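Local coordinates for protein acetyltransferase (Escherichia coli, PDB 7BYY) that acts as a GNAT-family toxin that acetylates aminoacyl-tRNAs, probably with acetyl-CoA as the acetyl donor, at residues V98-L103 with N148-L153. The protein carries 1 engineered substitution. Numbering follows the deposited sequence.
Sequences VRLVML and NFYARL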
ATOM      1  N   VAL A  98       0.829   2.020  -6.140  1.00 28.28           N
ATOM      2  CA  VAL A  98      -0.539   1.523  -6.202  1.00 30.90           C
ATOM      3  C   VAL A  98      -0.850   1.218  -7.660  1.00 35.76           C
ATOM      4  O   VAL A  98      -0.720   2.092  -8.524  1.00 37.34           O
ATOM      5  CB  VAL A  98      -1.537   2.536  -5.621  1.00 27.65           C
ATOM      6  CG1 VAL A  98      -2.961   2.136  -5.982  1.00 25.60           C
ATOM      7  CG2 VAL A  98      -1.368   2.635  -4.110  1.00 29.39           C
ATOM      8  N   ARG A  99      -1.249  -0.018  -7.944  1.00 36.69           N
ATOM      9  CA  ARG A  99      -1.564  -0.408  -9.311  1.00 39.35           C
ATOM     10  C   ARG A  99      -3.050  -0.221  -9.583  1.00 39.95           C
ATOM     11  O   ARG A  99      -3.895  -0.691  -8.814  1.00 39.90           O
ATOM     12  CB  ARG A  99      -1.168  -1.859  -9.586  1.00 42.27           C
ATOM     13  CG  ARG A  99      -1.575  -2.317 -10.979  1.00 46.95           C
ATOM     14  CD  ARG A  99      -1.139  -3.734 -11.273  1.00 53.73           C
ATOM     15  NE  ARG A  99      -1.432  -4.628 -10.163  1.00 60.47           N
ATOM     16  CZ  ARG A  99      -1.588  -5.942 -10.284  1.00 65.48           C
ATOM     17  NH1 ARG A  99      -1.483  -6.512 -11.479  1.00 64.70           N
ATOM     18  NH2 ARG A  99      -1.849  -6.681  -9.209  1.00 67.57           N
ATOM     19  N   LEU A 100      -3.360   0.472 -10.677  1.00 36.89           N
ATOM     20  CA  LEU A 100      -4.722   0.564 -11.188  1.00 36.12           C
ATOM     21  C   LEU A 100      -4.930  -0.594 -12.154  1.00 39.68           C
ATOM     22  O   LEU A 100      -4.320  -0.634 -13.228  1.00 43.49           O
ATOM     23  CB  LEU A 100      -4.953   1.909 -11.872  1.00 36.04           C
ATOM     24  CG  LEU A 100      -6.403   2.263 -12.198  1.00 37.95           C
ATOM     25  CD1 LEU A 100      -7.211   2.340 -10.923  1.00 38.50           C
ATOM     26  CD2 LEU A 100      -6.486   3.575 -12.959  1.00 38.98           C
ATOM     27  N   VAL A 101      -5.773  -1.549 -11.771  1.00 39.68           N
ATOM     28  CA  VAL A 101      -5.945  -2.752 -12.574  1.00 45.51           C
ATOM     29  C   VAL A 101      -7.187  -2.704 -13.458  1.00 53.08           C
ATOM     30  O   VAL A 101      -7.253  -3.446 -14.450  1.00 56.73           O
ATOM     31  CB  VAL A 101      -5.966  -4.012 -11.681  1.00 42.65           C
ATOM     32  CG1 VAL A 101      -4.861  -3.935 -10.638  1.00 38.92           C
ATOM     33  CG2 VAL A 101      -7.315  -4.185 -11.018  1.00 43.27           C
ATOM     34  N   MET A 102      -8.155  -1.844 -13.150  1.00 57.47           N
ATOM     35  CA  MET A 102      -9.372  -1.774 -13.945  1.00 58.49           C
ATOM     36  C   MET A 102     -10.057  -0.442 -13.702  1.00 57.89           C
ATOM     37  O   MET A 102     -10.121   0.030 -12.563  1.00 60.66           O
ATOM     38  CB  MET A 102     -10.329  -2.921 -13.605  1.00 59.42           C
ATOM     39  CG  MET A 102     -10.369  -4.013 -14.648  1.00 64.00           C
ATOM     40  SD  MET A 102     -11.381  -5.407 -14.131  1.00 68.41           S
ATOM     41  CE  MET A 102     -10.460  -5.975 -12.701  1.00 65.99           C
ATOM     42  N   LEU A 103     -10.564   0.155 -14.777  1.00 50.54           N
ATOM     43  CA  LEU A 103     -11.430   1.324 -14.653  1.00 47.41           C
ATOM     44  C   LEU A 103     -12.311   1.363 -15.891  1.00 47.82           C
ATOM     45  O   LEU A 103     -11.817   1.598 -16.998  1.00 52.09           O
ATOM     46  CB  LEU A 103     -10.617   2.605 -14.501  1.00 46.74           C
ATOM     47  CG  LEU A 103     -11.310   3.917 -14.878  1.00 47.35           C
ATOM     48  CD1 LEU A 103     -12.462   4.205 -13.943  1.00 48.76           C
ATOM     49  CD2 LEU A 103     -10.320   5.062 -14.851  1.00 47.28           C
ATOM     50  N   ASN A 148      -4.660   6.771 -24.730  1.00 63.17           N
ATOM     51  CA  ASN A 148      -4.754   8.221 -24.855  1.00 65.55           C
ATOM     52  C   ASN A 148      -5.436   8.845 -23.645  1.00 63.10           C
ATOM     53  O   ASN A 148      -5.125   9.984 -23.281  1.00 64.70           O
ATOM     54  CB  ASN A 148      -5.495   8.591 -26.140  1.00 68.42           C
ATOM     55  CG  ASN A 148      -4.551   8.872 -27.290  1.00 73.15           C
ATOM     56  OD1 ASN A 148      -4.471   8.100 -28.246  1.00 75.79           O
ATOM     57  ND2 ASN A 148      -3.821   9.981 -27.199  1.00 74.73           N
ATOM     58  N   PHE A 149      -6.356   8.120 -23.008  1.00 56.63           N
ATOM     59  CA  PHE A 149      -7.041   8.652 -21.835  1.00 51.70           C
ATOM     60  C   PHE A 149      -6.065   8.876 -20.684  1.00 49.24           C
ATOM     61  O   PHE A 149      -5.935   9.995 -20.172  1.00 47.77           O
ATOM     62  CB  PHE A 149      -8.172   7.710 -21.416  1.00 49.06           C
ATOM     63  CG  PHE A 149      -8.793   8.058 -20.095  1.00 46.05           C
ATOM     64  CD1 PHE A 149      -9.615   9.165 -19.973  1.00 44.20           C
ATOM     65  CD2 PHE A 149      -8.554   7.278 -18.974  1.00 45.81           C
ATOM     66  CE1 PHE A 149     -10.189   9.489 -18.756  1.00 40.59           C
ATOM     67  CE2 PHE A 149      -9.124   7.597 -17.755  1.00 42.16           C
ATOM     68  CZ  PHE A 149      -9.943   8.704 -17.646  1.00 39.59           C
ATOM     69  N   TYR A 150      -5.367   7.817 -20.261  1.00 46.14           N
ATOM     70  CA  TYR A 150      -4.430   7.952 -19.149  1.00 44.37           C
ATOM     71  C   TYR A 150      -3.273   8.877 -19.512  1.00 46.52           C
ATOM     72  O   TYR A 150      -2.781   9.628 -18.662  1.00 44.89           O
ATOM     73  CB  TYR A 150      -3.912   6.576 -18.721  1.00 43.35           C
ATOM     74  CG  TYR A 150      -4.992   5.625 -18.238  1.00 43.95           C
ATOM     75  CD1 TYR A 150      -5.646   5.833 -17.025  1.00 43.06           C
ATOM     76  CD2 TYR A 150      -5.355   4.517 -18.994  1.00 44.56           C
ATOM     77  CE1 TYR A 150      -6.634   4.961 -16.585  1.00 42.91           C
ATOM     78  CE2 TYR A 150      -6.338   3.643 -18.565  1.00 44.29           C
ATOM     79  CZ  TYR A 150      -6.975   3.866 -17.362  1.00 44.34           C
ATOM     80  OH  TYR A 150      -7.953   2.987 -16.942  1.00 41.58           O
ATOM     81  N   ALA A 151      -2.831   8.843 -20.773  1.00 50.05           N
ATOM     82  CA  ALA A 151      -1.788   9.765 -21.211  1.00 50.86           C
ATOM     83  C   ALA A 151      -2.264  11.207 -21.147  1.00 53.67           C
ATOM     84  O   ALA A 151      -1.475  12.110 -20.845  1.00 54.04           O
ATOM     85  CB  ALA A 151      -1.334   9.423 -22.630  1.00 49.70           C
ATOM     86  N   ARG A 152      -3.550  11.441 -21.412  1.00 55.75           N
ATOM     87  CA  ARG A 152      -4.092  12.791 -21.367  1.00 56.70           C
ATOM     88  C   ARG A 152      -4.219  13.333 -19.952  1.00 54.53           C
ATOM     89  O   ARG A 152      -4.514  14.521 -19.790  1.00 55.94           O
ATOM     90  CB  ARG A 152      -5.453  12.843 -22.065  1.00 55.37           C
ATOM     91  CG  ARG A 152      -5.356  13.171 -23.545  1.00 57.60           C
ATOM     92  CD  ARG A 152      -6.703  13.546 -24.132  1.00 60.19           C
ATOM     93  NE  ARG A 152      -7.471  12.373 -24.534  1.00 60.36           N
ATOM     94  CZ  ARG A 152      -8.448  11.839 -23.809  1.00 58.61           C
ATOM     95  NH1 ARG A 152      -8.776  12.378 -22.642  1.00 58.39           N
ATOM     96  NH2 ARG A 152      -9.097  10.769 -24.252  1.00 56.99           N
ATOM     97  N   LEU A 153      -4.000  12.509 -18.929  1.00 48.71           N
ATOM     98  CA  LEU A 153      -4.137  12.945 -17.547  1.00 43.12           C
ATOM     99  C   LEU A 153      -2.867  12.684 -16.742  1.00 42.97           C
ATOM    100  O   LEU A 153      -2.920  12.540 -15.519  1.00 45.52           O
ATOM    101  CB  LEU A 153      -5.345  12.280 -16.890  1.00 36.97           C
ATOM    102  CG  LEU A 153      -6.639  12.403 -17.699  1.00 38.13           C
ATOM    103  CD1 LEU A 153      -7.590  11.279 -17.370  1.00 35.94           C
ATOM    104  CD2 LEU A 153      -7.303  13.750 -17.465  1.00 40.34           C
TER
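Tyr150 OH is met by three carbons of Leu103, CB at 3.6 Å from Tyr150 OH, with CG and CD2 slightly farther off. No hydrogen bond joins the two segments. A long flat side chain suits this place, because from the helix it can span to a strand whose nearest CA, that of Leu103, is 10.6 Å from the CA of Tyr150. With CG anti to its carbonyl carbon (chi1 -61°), Tyr150 runs past Leu103 in the opposite direction, and its CE1 lies 3.9 Å from Leu100 CD2. Branched, apolar leucine ends suit a place against two aromatic rings: Leu103 CD2 reaches both, and Phe149, crossed at about a right angle, supplies it an apolar ring, with CE2 4.0 Å from Leu103 CD2. Phe149 CD2 in turn sits 3.7 Å above the centre of the Tyr150 ring. Between the two leucines, Val101 and Met102 form a classic beta bulge opposite Thr72, which helps residues three apart point to the same helix. A bulge in this strand is a hallmark of the GNAT fold, beside the acetyl-CoA site in relatives and probably here. Strand 94-105 lies between strands 67-79 and 137-142; Leu140 and Ala142 touch Tyr150, while helix 114-132 packs against Leu103 and Phe149.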